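Local coordinates for protein imidazolonepropionase (Unidentified, PDB 2Q09) that hydrolyses a carbon-nitrogen bond of 4-imidazolone-5-propanoate to give N-formimidoyl-L-glutamate, the third step of histidine degradation, at residues 118-123 with 155-160; 227-232 with 237-242; 396-399 with 404-407. One frame throughout, in Å; residues are numbered along the deposited sequence.

Overall arrangement
From the N terminus, the chain first forms a small four-stranded sheet, then enters the TIM barrel of the metallo-dependent hydrolases. Contact 1 closes the first loop, 31 residues, mostly helix with one strand, by joining helix 116-133 to helix 148-164 on the outside of the barrel. Contact 2 closes a short turn between helix 222-234 and strand 238-243, whose H242 reaches the iron. Contact 3 closes another tight loop near the C terminus, where strand 395-400 meets 404-407. The three follow in series, none nesting or crossing. Contacts 2 and 3 lie on opposite sides of the chain's centre, with centres about 36 Å apart; the centre of contact 1 is about 23 Å from each.

Contact 1: 118-123 with 155-160; sequences QLFELA and LRVARR
The guanidinium of R160 lies flat over one face of the F120 ring, the planes only 18° apart and the centres separated by 4.3 Å. The overlap is displaced toward the rim: NE rides above the CG-CD1 side, while NH2 comes nearest, 3.6 Å from F120 CD2. The cation-pi contact is therefore off-centre. At the ring's edge, near its plane, stands the backbone O of V157, and E121 OE2 also lies in the ring plane. Two torsions make the stack. F120 turns CG opposite its backbone N (chi1 175°), and the R160 chain, bent at chi3, crosses the F120 side chain at about a right angle and lays the guanidinium over the ring. R160 CB adds an aliphatic touch 3.8 Å from F120 CD1.

The two segments belong to helices 116-133 and 148-164, which follow one another round the outside of the TIM barrel with strand 135-141 between them in sequence. Their axes approach to 9.5 Å and cross at -49°. On the buried side of the stack, V157 points its two methyls at helix 116-133: CG1 sits 3.7 Å from F120 CA, close against the main chain, and CG2 meets L119 CB at 3.9 Å. L119 also touches K153 and A78. L161 and A164, farther along helix 148-164, touch F120. R160 NH1 makes a salt bridge with D117, which gives the stacked group a carboxylate partner just before segment 118-123. E121 OE2, of opposite charge, stays 5.2 Å from R160 NH2, too far for a direct pair.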
loop_
_atom_site.group_PDB
_atom_site.type_symbol
_atom_site.label_atom_id
_atom_site.label_comp_id
_atom_site.label_asym_id
_atom_site.label_seq_id
_atom_site.Cartn_x
_atom_site.Cartn_y
_atom_site.Cartn_z
ATOM N N GLN A 118 -18.408 -13.373 3.401
ATOM C CA GLN A 118 -17.468 -14.309 2.783
ATOM C C GLN A 118 -16.148 -13.618 2.408
ATOM O O GLN A 118 -15.075 -14.188 2.581
ATOM C CB GLN A 118 -18.073 -14.947 1.526
ATOM C CG GLN A 118 -19.157 -15.988 1.801
ATOM C CD GLN A 118 -19.773 -16.556 0.530
ATOM O OE1 GLN A 118 -20.241 -15.814 -0.329
ATOM N NE2 GLN A 118 -19.785 -17.881 0.414
ATOM N N LEU A 119 -16.229 -12.402 1.874
ATOM C CA LEU A 119 -15.023 -11.663 1.497
ATOM C C LEU A 119 -14.177 -11.362 2.729
ATOM O O LEU A 119 -12.949 -11.407 2.678
ATOM C CB LEU A 119 -15.393 -10.361 0.790
ATOM C CG LEU A 119 -15.995 -10.507 -0.612
ATOM C CD1 LEU A 119 -16.426 -9.142 -1.119
ATOM C CD2 LEU A 119 -14.980 -11.144 -1.553
ATOM N N PHE A 120 -14.846 -11.066 3.838
ATOM C CA PHE A 120 -14.181 -10.772 5.101
ATOM C C PHE A 120 -13.400 -11.996 5.573
ATOM O O PHE A 120 -12.228 -11.897 5.940
ATOM C CB PHE A 120 -15.223 -10.385 6.155
ATOM C CG PHE A 120 -14.658 -10.186 7.531
ATOM C CD1 PHE A 120 -13.949 -9.033 7.851
ATOM C CD2 PHE A 120 -14.816 -11.167 8.506
ATOM C CE1 PHE A 120 -13.410 -8.857 9.127
ATOM C CE2 PHE A 120 -14.284 -11.002 9.781
ATOM C CZ PHE A 120 -13.575 -9.843 10.092
ATOM N N GLU A 121 -14.062 -13.150 5.561
ATOM C CA GLU A 121 -13.439 -14.398 5.978
ATOM C C GLU A 121 -12.277 -14.783 5.054
ATOM O O GLU A 121 -11.297 -15.374 5.499
ATOM C CB GLU A 121 -14.475 -15.529 5.999
ATOM C CG GLU A 121 -15.608 -15.345 7.003
ATOM C CD GLU A 121 -15.128 -15.313 8.446
ATOM O OE1 GLU A 121 -14.180 -16.055 8.777
ATOM O OE2 GLU A 121 -15.704 -14.558 9.255
ATOM N N LEU A 122 -12.403 -14.468 3.769
ATOM C CA LEU A 122 -11.350 -14.777 2.802
ATOM C C LEU A 122 -10.138 -13.862 2.982
ATOM O O LEU A 122 -8.994 -14.266 2.744
ATOM C CB LEU A 122 -11.876 -14.626 1.375
ATOM C CG LEU A 122 -12.789 -15.736 0.856
ATOM C CD1 LEU A 122 -13.420 -15.310 -0.454
ATOM C CD2 LEU A 122 -11.971 -17.018 0.679
ATOM N N ALA A 123 -10.396 -12.633 3.405
ATOM C CA ALA A 123 -9.331 -11.653 3.590
ATOM C C ALA A 123 -8.588 -11.750 4.921
ATOM O O ALA A 123 -7.427 -11.340 5.002
ATOM C CB ALA A 123 -9.894 -10.230 3.412
ATOM N N LEU A 155 -15.420 -1.923 0.291
ATOM C CA LEU A 155 -14.949 -0.902 1.222
ATOM C C LEU A 155 -15.421 -1.216 2.635
ATOM O O LEU A 155 -14.701 -0.967 3.601
ATOM C CB LEU A 155 -15.438 0.485 0.795
ATOM C CG LEU A 155 -15.023 0.939 -0.609
ATOM C CD1 LEU A 155 -15.576 2.333 -0.867
ATOM C CD2 LEU A 155 -13.493 0.946 -0.733
ATOM N N ARG A 156 -16.631 -1.757 2.763
ATOM C CA ARG A 156 -17.137 -2.105 4.085
ATOM C C ARG A 156 -16.325 -3.253 4.674
ATOM O O ARG A 156 -16.055 -3.271 5.867
ATOM C CB ARG A 156 -18.622 -2.484 4.023
ATOM C CG ARG A 156 -19.546 -1.271 3.884
ATOM C CD ARG A 156 -20.991 -1.623 4.236
ATOM N NE ARG A 156 -21.599 -2.510 3.252
ATOM C CZ ARG A 156 -22.139 -2.105 2.111
ATOM N NH1 ARG A 156 -22.161 -0.819 1.797
ATOM N NH2 ARG A 156 -22.656 -2.995 1.282
ATOM N N VAL A 157 -15.955 -4.225 3.845
ATOM C CA VAL A 157 -15.157 -5.343 4.334
ATOM C C VAL A 157 -13.808 -4.801 4.816
ATOM O O VAL A 157 -13.277 -5.256 5.829
ATOM C CB VAL A 157 -14.903 -6.396 3.228
ATOM C CG1 VAL A 157 -13.851 -7.411 3.698
ATOM C CG2 VAL A 157 -16.200 -7.128 2.894
ATOM N N ALA A 158 -13.263 -3.836 4.082
ATOM C CA ALA A 158 -11.982 -3.242 4.456
ATOM C C ALA A 158 -12.092 -2.599 5.847
ATOM O O ALA A 158 -11.243 -2.827 6.709
ATOM C CB ALA A 158 -11.556 -2.214 3.417
ATOM N N ARG A 159 -13.138 -1.807 6.064
ATOM C CA ARG A 159 -13.347 -1.181 7.368
ATOM C C ARG A 159 -13.481 -2.266 8.435
ATOM O O ARG A 159 -12.970 -2.109 9.540
ATOM C CB ARG A 159 -14.626 -0.331 7.382
ATOM C CG ARG A 159 -14.586 0.931 6.534
ATOM C CD ARG A 159 -13.521 1.938 6.991
ATOM N NE ARG A 159 -13.662 3.194 6.255
ATOM C CZ ARG A 159 -12.674 4.051 6.008
ATOM N NH1 ARG A 159 -11.442 3.804 6.436
ATOM N NH2 ARG A 159 -12.921 5.158 5.316
ATOM N N ARG A 160 -14.191 -3.348 8.113
ATOM C CA ARG A 160 -14.376 -4.453 9.062
ATOM C C ARG A 160 -13.045 -5.064 9.477
ATOM O O ARG A 160 -12.838 -5.414 10.640
ATOM C CB ARG A 160 -15.249 -5.560 8.458
ATOM C CG ARG A 160 -16.696 -5.494 8.869
ATOM C CD ARG A 160 -17.545 -6.511 8.099
ATOM N NE ARG A 160 -17.555 -7.843 8.692
ATOM C CZ ARG A 160 -18.242 -8.862 8.174
ATOM N NH1 ARG A 160 -18.958 -8.695 7.066
ATOM N NH2 ARG A 160 -18.224 -10.046 8.770
#

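Contact 2: 227-232 with 237-242. With FE (Fe (III) ion), chain B; DI6 (3-[(4S)-2,5-dioxoimidazolidin-4-yl]propanoic acid), chain C.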
loop_
_atom_site.group_PDB
_atom_site.type_symbol
_atom_site.label_atom_id
_atom_site.label_comp_id
_atom_site.label_asym_id
_atom_site.label_seq_id
_atom_site.Cartn_x
_atom_site.Cartn_y
_atom_site.Cartn_z
ATOM N N GLN A 227 -12.288 13.004 -15.402
ATOM C CA GLN A 227 -13.662 13.110 -14.932
ATOM C C GLN A 227 -13.773 12.564 -13.513
ATOM O O GLN A 227 -14.446 13.141 -12.662
ATOM C CB GLN A 227 -14.598 12.337 -15.867
ATOM C CG GLN A 227 -14.843 13.023 -17.202
ATOM C CD GLN A 227 -15.388 14.425 -17.034
ATOM O OE1 GLN A 227 -14.664 15.406 -17.177
ATOM N NE2 GLN A 227 -16.669 14.525 -16.708
ATOM N N VAL A 228 -13.105 11.445 -13.258
ATOM C CA VAL A 228 -13.129 10.840 -11.935
ATOM C C VAL A 228 -12.489 11.738 -10.882
ATOM O O VAL A 228 -13.106 12.017 -9.859
ATOM C CB VAL A 228 -12.415 9.474 -11.937
ATOM C CG1 VAL A 228 -12.182 9.006 -10.506
ATOM C CG2 VAL A 228 -13.257 8.454 -12.687
ATOM N N TYR A 229 -11.259 12.186 -11.125
ATOM C CA TYR A 229 -10.571 13.053 -10.168
ATOM C C TYR A 229 -11.392 14.294 -9.838
ATOM O O TYR A 229 -11.340 14.804 -8.717
ATOM C CB TYR A 229 -9.195 13.474 -10.703
ATOM C CG TYR A 229 -8.193 12.340 -10.795
ATOM C CD1 TYR A 229 -8.431 11.120 -10.170
ATOM C CD2 TYR A 229 -6.997 12.498 -11.495
ATOM C CE1 TYR A 229 -7.503 10.082 -10.237
ATOM C CE2 TYR A 229 -6.068 11.467 -11.570
ATOM C CZ TYR A 229 -6.326 10.263 -10.939
ATOM O OH TYR A 229 -5.412 9.235 -11.013
ATOM N N LEU A 230 -12.143 14.780 -10.818
ATOM C CA LEU A 230 -12.980 15.959 -10.608
ATOM C C LEU A 230 -14.054 15.670 -9.568
ATOM O O LEU A 230 -14.314 16.483 -8.681
ATOM C CB LEU A 230 -13.638 16.381 -11.921
ATOM C CG LEU A 230 -12.721 17.135 -12.881
ATOM C CD1 LEU A 230 -13.437 17.365 -14.199
ATOM C CD2 LEU A 230 -12.315 18.462 -12.255
ATOM N N ALA A 231 -14.673 14.503 -9.686
ATOM C CA ALA A 231 -15.714 14.093 -8.755
ATOM C C ALA A 231 -15.115 13.894 -7.364
ATOM O O ALA A 231 -15.662 14.366 -6.366
ATOM C CB ALA A 231 -16.361 12.805 -9.241
ATOM N N ALA A 232 -13.986 13.196 -7.307
ATOM C CA ALA A 232 -13.311 12.947 -6.041
ATOM C C ALA A 232 -13.094 14.302 -5.382
ATOM O O ALA A 232 -13.418 14.503 -4.211
ATOM C CB ALA A 232 -11.973 12.262 -6.286
ATOM N N LEU A 237 -12.040 14.021 -1.486
ATOM C CA LEU A 237 -11.335 12.752 -1.379
ATOM C C LEU A 237 -10.008 12.837 -2.119
ATOM O O LEU A 237 -9.942 13.379 -3.218
ATOM C CB LEU A 237 -12.168 11.620 -1.987
ATOM C CG LEU A 237 -13.575 11.375 -1.437
ATOM C CD1 LEU A 237 -14.216 10.236 -2.200
ATOM C CD2 LEU A 237 -13.507 11.054 0.046
ATOM N N ALA A 238 -8.961 12.294 -1.509
ATOM C CA ALA A 238 -7.628 12.291 -2.104
ATOM C C ALA A 238 -7.637 11.381 -3.328
ATOM O O ALA A 238 -8.458 10.467 -3.416
ATOM C CB ALA A 238 -6.610 11.791 -1.083
ATOM N N VAL A 239 -6.739 11.629 -4.280
ATOM C CA VAL A 239 -6.682 10.799 -5.479
ATOM C C VAL A 239 -5.302 10.172 -5.695
ATOM O O VAL A 239 -4.302 10.595 -5.102
ATOM C CB VAL A 239 -7.066 11.603 -6.752
ATOM C CG1 VAL A 239 -8.505 12.079 -6.643
ATOM C CG2 VAL A 239 -6.124 12.792 -6.940
ATOM N N LYS A 240 -5.268 9.146 -6.542
ATOM C CA LYS A 240 -4.041 8.435 -6.881
ATOM C C LYS A 240 -4.361 7.670 -8.160
ATOM O O LYS A 240 -5.476 7.767 -8.678
ATOM C CB LYS A 240 -3.657 7.448 -5.775
ATOM C CG LYS A 240 -4.593 6.250 -5.670
ATOM C CD LYS A 240 -4.168 5.282 -4.576
ATOM C CE LYS A 240 -4.331 5.917 -3.199
ATOM N NZ LYS A 240 -3.980 4.965 -2.110
ATOM N N GLY A 241 -3.404 6.913 -8.681
ATOM C CA GLY A 241 -3.692 6.172 -9.895
ATOM C C GLY A 241 -2.691 5.123 -10.332
ATOM O O GLY A 241 -1.498 5.204 -10.023
ATOM N N HIS A 242 -3.200 4.120 -11.043
ATOM C CA HIS A 242 -2.367 3.058 -11.600
ATOM C C HIS A 242 -1.872 3.663 -12.910
ATOM O O HIS A 242 -2.581 3.632 -13.915
ATOM C CB HIS A 242 -3.204 1.812 -11.902
ATOM C CG HIS A 242 -3.485 0.955 -10.705
ATOM N ND1 HIS A 242 -4.240 1.380 -9.635
ATOM C CD2 HIS A 242 -3.135 -0.326 -10.437
ATOM C CE1 HIS A 242 -4.348 0.394 -8.758
ATOM N NE2 HIS A 242 -3.689 -0.651 -9.221
HETATM FE FE FE B . -2.768 -2.507 -8.153
HETATM N N1 DI6 C . -2.855 -3.435 -12.856
HETATM C C2 DI6 C . -2.541 -4.653 -12.365
HETATM O O2 DI6 C . -1.503 -5.268 -12.532
HETATM C C3 DI6 C . -3.766 -5.102 -11.532
HETATM N N4 DI6 C . -4.694 -3.962 -11.703
HETATM C C5 DI6 C . -4.080 -3.046 -12.478
HETATM O O5 DI6 C . -4.581 -1.976 -12.792
HETATM C C6 DI6 C . -4.342 -6.404 -12.069
HETATM C C7 DI6 C . -5.558 -6.887 -11.276
HETATM C C8 DI6 C . -6.175 -8.203 -11.772
HETATM O O9 DI6 C . -6.947 -8.802 -10.999
HETATM O O10 DI6 C . -5.901 -8.647 -12.917
HETATM O O HOH W 1 -1.702 -3.632 -10.038
#
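A232 CB presses on V239 CG1 at 3.5 Å, tighter than usual for two carbons, and forms the apolar centre where a helix of the TIM barrel packs on the strand that follows it. Helix 222-234 and strand 238-243 are the last two elements of a beta-alpha-beta unit begun by strand 210-213; they run nearly antiparallel, at 157°. V239 also turns toward the Y229 ring. Its CG2 stands over the centre of one face, and its CB makes an off-centre CH-pi contact, while CG1 reaches Y229 CD1 at 3.7 Å. F258 meets the same ring edge-to-face.

Outward, two hydrogen bonds fasten the helix, one to loop residue L237, one to the strand. L237 N donates to A232 O at 3.1 Å, almost straight (171°). Y229, its CG anti to the carbonyl carbon (chi1 -68°), points the ring at the strand, and the buried hydroxyl donates to K240 O at 2.8 Å from well above the carbonyl plane. G241, lacking a side chain, brings its CA within 3.7 Å of Y229 OH. K240 CB points away from the helix, and NZ forms a salt bridge with E139.

The strand then delivers H242 to the active site, where H72, H74 and D317 complete the protein ligands of the iron. H242 NE2 binds the metal at 2.3 Å, and H242 CD2 lies 3.2 Å from O5 of the bound inhibitor.

Contact 3: 396-399 with 404-407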
loop_
_atom_site.group_PDB
_atom_site.type_symbol
_atom_site.label_atom_id
_atom_site.label_comp_id
_atom_site.label_asym_id
_atom_site.label_seq_id
_atom_site.Cartn_x
_atom_site.Cartn_y
_atom_site.Cartn_z
ATOM N N VAL A 396 9.415 -9.417 17.908
ATOM C CA VAL A 396 9.467 -9.712 19.333
ATOM C C VAL A 396 8.320 -8.921 19.954
ATOM O O VAL A 396 7.730 -9.324 20.962
ATOM C CB VAL A 396 10.805 -9.251 19.953
ATOM C CG1 VAL A 396 10.679 -9.157 21.460
ATOM C CG2 VAL A 396 11.915 -10.230 19.582
ATOM N N SER A 397 7.999 -7.799 19.321
ATOM C CA SER A 397 6.927 -6.934 19.792
ATOM C C SER A 397 6.384 -6.127 18.619
ATOM O O SER A 397 7.151 -5.616 17.798
ATOM C CB SER A 397 7.456 -5.999 20.889
ATOM O OG SER A 397 6.442 -5.137 21.379
ATOM N N ARG A 398 5.062 -6.026 18.532
ATOM C CA ARG A 398 4.416 -5.277 17.458
ATOM C C ARG A 398 3.432 -4.325 18.116
ATOM O O ARG A 398 2.373 -4.737 18.586
ATOM C CB ARG A 398 3.683 -6.224 16.494
ATOM C CG ARG A 398 2.921 -5.514 15.371
ATOM C CD ARG A 398 2.314 -6.534 14.395
ATOM N NE ARG A 398 1.497 -5.882 13.378
ATOM C CZ ARG A 398 0.259 -5.447 13.581
ATOM N NH1 ARG A 398 -0.325 -5.602 14.767
ATOM N NH2 ARG A 398 -0.392 -4.840 12.603
ATOM N N VAL A 399 3.794 -3.047 18.146
ATOM C CA VAL A 399 2.981 -2.029 18.786
ATOM C C VAL A 399 2.227 -1.141 17.810
ATOM O O VAL A 399 2.814 -0.575 16.884
ATOM C CB VAL A 399 3.858 -1.142 19.694
ATOM C CG1 VAL A 399 3.024 -0.020 20.300
ATOM C CG2 VAL A 399 4.475 -1.987 20.787
ATOM N N GLU A 404 0.556 -3.241 22.674
ATOM C CA GLU A 404 1.146 -4.489 22.204
ATOM C C GLU A 404 0.079 -5.294 21.473
ATOM O O GLU A 404 -1.070 -5.352 21.909
ATOM C CB GLU A 404 1.689 -5.293 23.387
ATOM C CG GLU A 404 2.217 -6.669 23.011
ATOM C CD GLU A 404 3.405 -6.599 22.069
ATOM O OE1 GLU A 404 4.502 -6.214 22.513
ATOM O OE2 GLU A 404 3.236 -6.923 20.877
ATOM N N THR A 405 0.454 -5.928 20.361
ATOM C CA THR A 405 -0.505 -6.705 19.579
ATOM C C THR A 405 -0.182 -8.184 19.374
ATOM O O THR A 405 -1.001 -8.914 18.815
ATOM C CB THR A 405 -0.718 -6.097 18.178
ATOM O OG1 THR A 405 0.481 -6.247 17.406
ATOM C CG2 THR A 405 -1.079 -4.621 18.286
ATOM N N LEU A 406 0.989 -8.648 19.795
ATOM C CA LEU A 406 1.270 -10.067 19.601
ATOM C C LEU A 406 0.448 -10.898 20.570
ATOM O O LEU A 406 0.055 -12.009 20.245
ATOM C CB LEU A 406 2.765 -10.386 19.753
ATOM C CG LEU A 406 3.649 -9.971 18.571
ATOM C CD1 LEU A 406 3.066 -10.462 17.244
ATOM C CD2 LEU A 406 3.740 -8.479 18.557
ATOM N N HIS A 407 0.185 -10.354 21.754
ATOM C CA HIS A 407 -0.626 -11.039 22.758
ATOM C C HIS A 407 -1.096 -10.108 23.870
ATOM O O HIS A 407 -0.931 -8.880 23.721
ATOM C CB HIS A 407 0.132 -12.232 23.359
ATOM C CG HIS A 407 0.148 -13.438 22.473
ATOM N ND1 HIS A 407 -0.952 -13.834 21.738
ATOM C CD2 HIS A 407 1.123 -14.341 22.211
ATOM C CE1 HIS A 407 -0.653 -14.928 21.060
ATOM N NE2 HIS A 407 0.599 -15.259 21.328
#
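Hydrogen bonds between R398 and T405 carry this contact, an antiparallel hairpin pairing of strand 395-400 with the end of strand 403-404 and the loop beyond it. R398 O accepts twice from one residue: from T405 N at 2.9 Å, and from T405 OG1 at 2.7 Å, which comes from above the carbonyl plane. The same hydroxyl accepts from R398 NH1 at 2.8 Å, lying close to the guanidinium plane. R398 gets there with CG anti to its backbone N (chi1 177°) and the chain extended from CG to NE, so that it crosses T405 at a slant. Replacing T405 by an alanine would take away one of the two T405 donors to R398 O and is likely to leave NH1 without this acceptor. Beyond the contact, R398 NH2 binds P166 O and V135 O, which ties the hairpin to the barrel part of the fold.

The carboxylate of E404 supplies the remaining polar links. It folds back at chi2 (63°) toward strand 395-400. There OE1 accepts from S397 OG, though the modelled 2.5 Å is so short that its exact length is doubtful. OE2 accepts from R398 N and, on its own side, from L406 N; both OE2 and R398 N are placed with less certainty.

Strand pairing is brief. On the other flank of strand 395-400, V396 and S397 both face V377 in a classic beta bulge. V399 and E404 form a non-hydrogen-bonded pair with both side chains on one face of the sheet, V399 CA standing 4.6 Å from E404 CA.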